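Local coordinates for protein alkaline phosphatase D (Bacillus subtilis, PDB 2YEQ) that hydrolyses phosphate esters, acting as an alkaline phosphatase and phosphodiesterase with an active site built on iron and calcium, at residues Asp151-Tyr156 with Ala187-Asp192; Ser397-Gly402 with Lys479-Leu484. All coordinates share one frame; numbering follows the deposited sequence.

In the fold
Two contacts, in series along the chain, tie down different regions of the enzyme. Contact 1 comes first: after strand 145-148, the chain passes through the metal-binding loop 151-156, runs on for 30 residues and returns on helix 179-190, where Tyr189 packs against that loop. Contact 2 opens only later, on strand 400-406 and the residues before it, and closes after 76 intervening residues, when the turn between strands 470-477 and 484-489, which share a sheet with strand 145-148, meets it. The loops neither nest nor cross. The centres of the two contacts lie about 39 Å apart, on opposite sides of the chain's centre: contact 1 packs helix 179-190 on the loop that supplies iron and calcium ligands, contact 2 joins the two sheets.

Contact 1. Residues Asp151-Tyr156 with Ala187-Asp192; sequences DYIYEY and AQYRSD. With FE (Fe (III) ion), chain B; CA (calcium ion), chain C.
Tyr189, on helix 179-190, lays its ring against the main chain of Tyr152, Ile153 and Tyr154, in the metal-binding loop that follows strand 145-148 in this calcineurin-like metallophosphatase domain. This is the tightly packed part. With CG anti to its own carbonyl carbon (chi1 -82°), the ring points into the loop. Ile153 CA stands over one face, 4.0 Å from the Tyr189 centroid, in a CH-pi contact, while Ile153 CG2 rests 3.9 Å from Tyr189 CG and the carbonyl O of Tyr152 closes to 3.1 Å from Tyr189 CD2. Beyond the ring, Tyr154 N donates a weak, bent hydrogen bond to Tyr189 OH (3.3 Å, 139° at the hydrogen); that hydroxyl has its stronger partner in His171. With a leucine in place of Tyr189, the amide of Tyr154 would probably lose this acceptor and Ile153 CA the aromatic face it packs on, beside the residue that carries an iron ligand.

The Arg190 side is looser. The arginine chain bends twice and brings one face of its guanidinium against Tyr152 OH, which lies 3.3 Å from Arg190 NE at an angle too poor for a hydrogen bond. Ring and guanidinium planes stand 68° apart, and each polar end looks elsewhere, Tyr152 to His199 and Arg190 to His245. Past Arg190 the chain becomes partly exposed at Ser191 and Asp192.

The same loop supplies two metal ligands. Tyr154 OH, which also hydrogen-bonds Ser412, binds the iron alongside Cys124 and His382. Asp151, which takes no part in the packing against Tyr189, bridges the two metals through a single oxygen, OD2, 2.1 Å from the iron and 2.5 Å from the calcium.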
loop_
_atom_site.group_PDB
_atom_site.type_symbol
_atom_site.label_atom_id
_atom_site.label_comp_id
_atom_site.label_asym_id
_atom_site.label_seq_id
_atom_site.Cartn_x
_atom_site.Cartn_y
_atom_site.Cartn_z
ATOM N N ASP A 151 -0.122 5.395 -1.277
ATOM C CA ASP A 151 0.680 6.539 -0.975
ATOM C C ASP A 151 2.158 6.128 -0.979
ATOM O O ASP A 151 2.913 6.478 -0.093
ATOM C CB ASP A 151 0.273 7.196 0.334
ATOM C CG ASP A 151 -1.122 7.834 0.290
ATOM O OD1 ASP A 151 -1.819 7.719 -0.728
ATOM O OD2 ASP A 151 -1.522 8.414 1.346
ATOM N N TYR A 152 2.529 5.379 -2.009
ATOM C CA TYR A 152 3.923 5.048 -2.265
ATOM C C TYR A 152 4.752 6.278 -2.635
ATOM O O TYR A 152 5.943 6.333 -2.305
ATOM C CB TYR A 152 3.997 4.014 -3.363
ATOM C CG TYR A 152 5.352 3.396 -3.581
ATOM C CD1 TYR A 152 6.328 4.057 -4.318
ATOM C CD2 TYR A 152 5.649 2.119 -3.090
ATOM C CE1 TYR A 152 7.583 3.473 -4.551
ATOM C CE2 TYR A 152 6.917 1.523 -3.323
ATOM C CZ TYR A 152 7.871 2.216 -4.053
ATOM O OH TYR A 152 9.104 1.657 -4.285
ATOM N N ILE A 153 4.142 7.235 -3.351
ATOM C CA ILE A 153 4.686 8.589 -3.487
ATOM C C ILE A 153 3.639 9.594 -3.048
ATOM O O ILE A 153 2.473 9.228 -2.915
ATOM C CB ILE A 153 5.090 8.942 -4.943
ATOM C CG1 ILE A 153 3.861 8.933 -5.873
ATOM C CG2 ILE A 153 6.185 7.991 -5.455
ATOM C CD1 ILE A 153 4.089 9.666 -7.215
ATOM N N TYR A 154 4.075 10.832 -2.786
ATOM C CA TYR A 154 3.192 11.972 -2.584
ATOM C C TYR A 154 3.536 12.987 -3.691
ATOM O O TYR A 154 4.669 12.999 -4.201
ATOM C CB TYR A 154 3.343 12.604 -1.190
ATOM C CG TYR A 154 2.742 11.757 -0.077
ATOM C CD1 TYR A 154 3.315 10.522 0.276
ATOM C CD2 TYR A 154 1.587 12.154 0.575
ATOM C CE1 TYR A 154 2.770 9.725 1.266
ATOM C CE2 TYR A 154 1.016 11.365 1.588
ATOM C CZ TYR A 154 1.602 10.140 1.912
ATOM O OH TYR A 154 1.081 9.361 2.903
ATOM N N GLU A 155 2.562 13.826 -4.021
ATOM C CA GLU A 155 2.607 14.681 -5.214
ATOM C C GLU A 155 3.064 16.099 -4.977
ATOM O O GLU A 155 3.308 16.856 -5.938
ATOM C CB GLU A 155 1.221 14.680 -5.874
ATOM C CG GLU A 155 0.190 15.638 -5.217
ATOM C CD GLU A 155 -0.580 15.005 -4.061
ATOM O OE1 GLU A 155 -0.132 13.951 -3.542
ATOM O OE2 GLU A 155 -1.617 15.584 -3.643
ATOM N N TYR A 156 3.167 16.484 -3.713
ATOM C CA TYR A 156 3.380 17.863 -3.329
ATOM C C TYR A 156 4.716 18.468 -3.769
ATOM O O TYR A 156 5.669 17.755 -4.073
ATOM C CB TYR A 156 3.259 18.010 -1.818
ATOM C CG TYR A 156 1.881 17.662 -1.299
ATOM C CD1 TYR A 156 0.812 18.522 -1.503
ATOM C CD2 TYR A 156 1.641 16.463 -0.627
ATOM C CE1 TYR A 156 -0.454 18.208 -1.050
ATOM C CE2 TYR A 156 0.382 16.133 -0.182
ATOM C CZ TYR A 156 -0.664 16.994 -0.410
ATOM O OH TYR A 156 -1.919 16.669 0.035
ATOM N N ALA A 187 11.420 8.315 -9.010
ATOM C CA ALA A 187 12.858 8.163 -8.885
ATOM C C ALA A 187 13.388 8.721 -7.567
ATOM O O ALA A 187 14.289 8.116 -6.970
ATOM C CB ALA A 187 13.567 8.813 -10.084
ATOM N N GLN A 188 12.854 9.851 -7.094
ATOM C CA GLN A 188 13.309 10.414 -5.828
ATOM C C GLN A 188 13.083 9.428 -4.685
ATOM O O GLN A 188 13.970 9.213 -3.871
ATOM C CB GLN A 188 12.607 11.723 -5.480
ATOM C CG GLN A 188 12.963 12.235 -4.097
ATOM C CD GLN A 188 12.360 13.586 -3.773
ATOM O OE1 GLN A 188 11.177 13.826 -4.045
ATOM N NE2 GLN A 188 13.167 14.479 -3.168
ATOM N N TYR A 189 11.869 8.892 -4.610
ATOM C CA TYR A 189 11.471 7.953 -3.549
ATOM C C TYR A 189 12.234 6.640 -3.645
ATOM O O TYR A 189 12.758 6.161 -2.654
ATOM C CB TYR A 189 9.939 7.680 -3.600
ATOM C CG TYR A 189 9.104 8.746 -2.905
ATOM C CD1 TYR A 189 9.188 10.080 -3.280
ATOM C CD2 TYR A 189 8.197 8.411 -1.911
ATOM C CE1 TYR A 189 8.428 11.049 -2.658
ATOM C CE2 TYR A 189 7.437 9.370 -1.269
ATOM C CZ TYR A 189 7.529 10.692 -1.669
ATOM O OH TYR A 189 6.791 11.657 -1.024
ATOM N N ARG A 190 12.304 6.084 -4.854
ATOM C CA ARG A 190 12.883 4.782 -5.103
ATOM C C ARG A 190 14.435 4.783 -5.000
ATOM O O ARG A 190 15.038 3.716 -4.925
ATOM C CB ARG A 190 12.417 4.282 -6.470
ATOM C CG ARG A 190 12.726 2.843 -6.820
ATOM C CD ARG A 190 12.135 1.904 -5.776
ATOM N NE ARG A 190 11.607 0.645 -6.260
ATOM C CZ ARG A 190 10.639 0.463 -7.165
ATOM N NH1 ARG A 190 10.065 1.470 -7.812
ATOM N NH2 ARG A 190 10.277 -0.772 -7.485
ATOM N N SER A 191 15.049 5.967 -4.982
ATOM C CA SER A 191 16.493 6.125 -4.834
ATOM C C SER A 191 16.960 5.803 -3.401
ATOM O O SER A 191 18.147 5.656 -3.156
ATOM C CB SER A 191 16.891 7.593 -5.115
ATOM O OG SER A 191 16.863 7.830 -6.493
ATOM N N ASP A 192 16.033 5.821 -2.454
ATOM C CA ASP A 192 16.365 5.593 -1.059
ATOM C C ASP A 192 16.855 4.156 -0.881
ATOM O O ASP A 192 16.161 3.224 -1.252
ATOM C CB ASP A 192 15.150 5.843 -0.183
ATOM C CG ASP A 192 15.467 5.681 1.272
ATOM O OD1 ASP A 192 15.610 4.506 1.675
ATOM O OD2 ASP A 192 15.594 6.702 1.983
HETATM FE FE FE B . -0.785 8.795 3.330
HETATM CA CA CA C . -3.999 7.999 1.190
HETATM O O HOH W 1 -2.824 5.762 1.662
#

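Contact 2. Residues Ser397-Gly402 with Lys479-Leu484; sequences SSKIFG and KDQTGL
Gln481 lays its side-chain amide along the backbone of Ser398 to Ile400 with like atoms facing like: OE1 of Gln481 sits 2.9 Å from Ser398 O, and its NE2 2.9 Å from Ile400 N. The amide is probably modelled the wrong way round, and with its two ends exchanged both approaches may be hydrogen bonds. CG of Gln481 anti to the backbone N (chi1 -171°), followed by a bend at chi2, brings the group across from the turn.

That turn, a type I beta turn from Asp480 to Gly483, links strands 470-477 and 484-489 and here meets strand 400-406 and the residues before it, joining the two large sheets. Ile400 is the buried wedge: its CD1 touches Gln481 O at 3.5 Å and reaches 3.8 Å from the CA of Gly483, where a side chain would collide with it. Asp480 OD1 accepts Thr482 N (3.1 Å), an Asx turn, and also the Thr482 hydroxyl OG1 (2.7 Å), both from the same face of the carboxylate, while OD2 forms a salt bridge with Arg485.

A correctly turned Gln481 would probably make the exposed edge of the contact polar, while Ile400 packs on Gly483 behind it.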
loop_
_atom_site.group_PDB
_atom_site.type_symbol
_atom_site.label_atom_id
_atom_site.label_comp_id
_atom_site.label_asym_id
_atom_site.label_seq_id
_atom_site.Cartn_x
_atom_site.Cartn_y
_atom_site.Cartn_z
ATOM N N SER A 397 -22.901 -7.589 19.944
ATOM C CA SER A 397 -23.447 -8.916 20.145
ATOM C C SER A 397 -23.555 -9.709 18.842
ATOM O O SER A 397 -23.732 -10.919 18.875
ATOM C CB SER A 397 -24.819 -8.819 20.824
ATOM O OG SER A 397 -25.771 -8.167 19.999
ATOM N N SER A 398 -23.485 -9.054 17.681
ATOM C CA SER A 398 -23.651 -9.779 16.418
ATOM C C SER A 398 -22.415 -10.648 16.137
ATOM O O SER A 398 -21.356 -10.472 16.710
ATOM C CB SER A 398 -23.889 -8.828 15.227
ATOM O OG SER A 398 -22.932 -7.779 15.249
ATOM N N LYS A 399 -22.581 -11.585 15.231
ATOM C CA LYS A 399 -21.537 -12.501 14.874
ATOM C C LYS A 399 -20.296 -11.789 14.255
ATOM O O LYS A 399 -20.411 -10.899 13.399
ATOM C CB LYS A 399 -22.106 -13.495 13.876
ATOM C CG LYS A 399 -21.192 -14.672 13.623
ATOM C CD LYS A 399 -21.306 -15.174 12.208
ATOM C CE LYS A 399 -20.209 -16.194 11.904
ATOM N NZ LYS A 399 -20.658 -17.220 10.933
ATOM N N ILE A 400 -19.116 -12.207 14.695
ATOM C CA ILE A 400 -17.857 -11.703 14.149
ATOM C C ILE A 400 -17.520 -12.460 12.873
ATOM O O ILE A 400 -17.391 -13.686 12.877
ATOM C CB ILE A 400 -16.745 -11.788 15.165
ATOM C CG1 ILE A 400 -17.011 -10.780 16.278
ATOM C CG2 ILE A 400 -15.354 -11.522 14.506
ATOM C CD1 ILE A 400 -16.047 -10.858 17.442
ATOM N N PHE A 401 -17.445 -11.745 11.745
ATOM C CA PHE A 401 -17.114 -12.388 10.487
ATOM C C PHE A 401 -15.617 -12.260 10.167
ATOM O O PHE A 401 -15.118 -12.882 9.231
ATOM C CB PHE A 401 -18.001 -11.896 9.320
ATOM C CG PHE A 401 -17.723 -10.489 8.858
ATOM C CD1 PHE A 401 -16.745 -10.234 7.905
ATOM C CD2 PHE A 401 -18.485 -9.430 9.326
ATOM C CE1 PHE A 401 -16.519 -8.944 7.448
ATOM C CE2 PHE A 401 -18.270 -8.141 8.873
ATOM C CZ PHE A 401 -17.274 -7.889 7.945
ATOM N N GLY A 402 -14.904 -11.461 10.931
ATOM C CA GLY A 402 -13.485 -11.275 10.647
ATOM C C GLY A 402 -12.845 -10.195 11.448
ATOM O O GLY A 402 -13.336 -9.812 12.505
ATOM N N LYS A 479 -11.180 -17.206 14.418
ATOM C CA LYS A 479 -12.426 -17.651 13.781
ATOM C C LYS A 479 -13.423 -18.159 14.827
ATOM O O LYS A 479 -13.933 -19.273 14.748
ATOM C CB LYS A 479 -12.168 -18.741 12.731
ATOM C CG LYS A 479 -11.105 -18.399 11.695
ATOM C CD LYS A 479 -11.284 -19.243 10.433
ATOM C CE LYS A 479 -9.972 -19.700 9.856
ATOM N NZ LYS A 479 -10.159 -20.687 8.781
ATOM N N ASP A 480 -13.658 -17.338 15.829
ATOM C CA ASP A 480 -14.674 -17.614 16.820
ATOM C C ASP A 480 -15.132 -16.279 17.355
ATOM O O ASP A 480 -14.539 -15.224 17.026
ATOM C CB ASP A 480 -14.153 -18.552 17.929
ATOM C CG ASP A 480 -12.923 -18.004 18.682
ATOM O OD1 ASP A 480 -12.783 -16.782 18.876
ATOM O OD2 ASP A 480 -12.089 -18.823 19.130
ATOM N N GLN A 481 -16.173 -16.324 18.170
ATOM C CA GLN A 481 -16.883 -15.132 18.598
ATOM C C GLN A 481 -16.109 -14.338 19.608
ATOM O O GLN A 481 -16.524 -13.251 19.993
ATOM C CB GLN A 481 -18.261 -15.509 19.158
ATOM C CG GLN A 481 -19.211 -14.323 19.447
ATOM C CD GLN A 481 -19.450 -13.427 18.243
ATOM O OE1 GLN A 481 -19.763 -12.244 18.404
ATOM N NE2 GLN A 481 -19.322 -13.989 17.036
ATOM N N THR A 482 -14.951 -14.831 20.024
ATOM C CA THR A 482 -14.137 -14.032 20.936
ATOM C C THR A 482 -13.338 -12.963 20.150
ATOM O O THR A 482 -12.915 -11.975 20.716
ATOM C CB THR A 482 -13.229 -14.927 21.818
ATOM O OG1 THR A 482 -12.073 -15.317 21.078
ATOM C CG2 THR A 482 -13.994 -16.190 22.263
ATOM N N GLY A 483 -13.171 -13.145 18.846
ATOM C CA GLY A 483 -12.531 -12.100 18.012
ATOM C C GLY A 483 -11.044 -11.958 18.302
ATOM O O GLY A 483 -10.370 -12.958 18.614
ATOM N N LEU A 484 -10.549 -10.723 18.278
ATOM C CA LEU A 484 -9.115 -10.454 18.388
ATOM C C LEU A 484 -8.645 -10.612 19.838
ATOM O O LEU A 484 -9.262 -10.070 20.761
ATOM C CB LEU A 484 -8.774 -9.034 17.936
ATOM C CG LEU A 484 -8.861 -8.730 16.432
ATOM C CD1 LEU A 484 -8.700 -7.207 16.201
ATOM C CD2 LEU A 484 -7.838 -9.520 15.625
#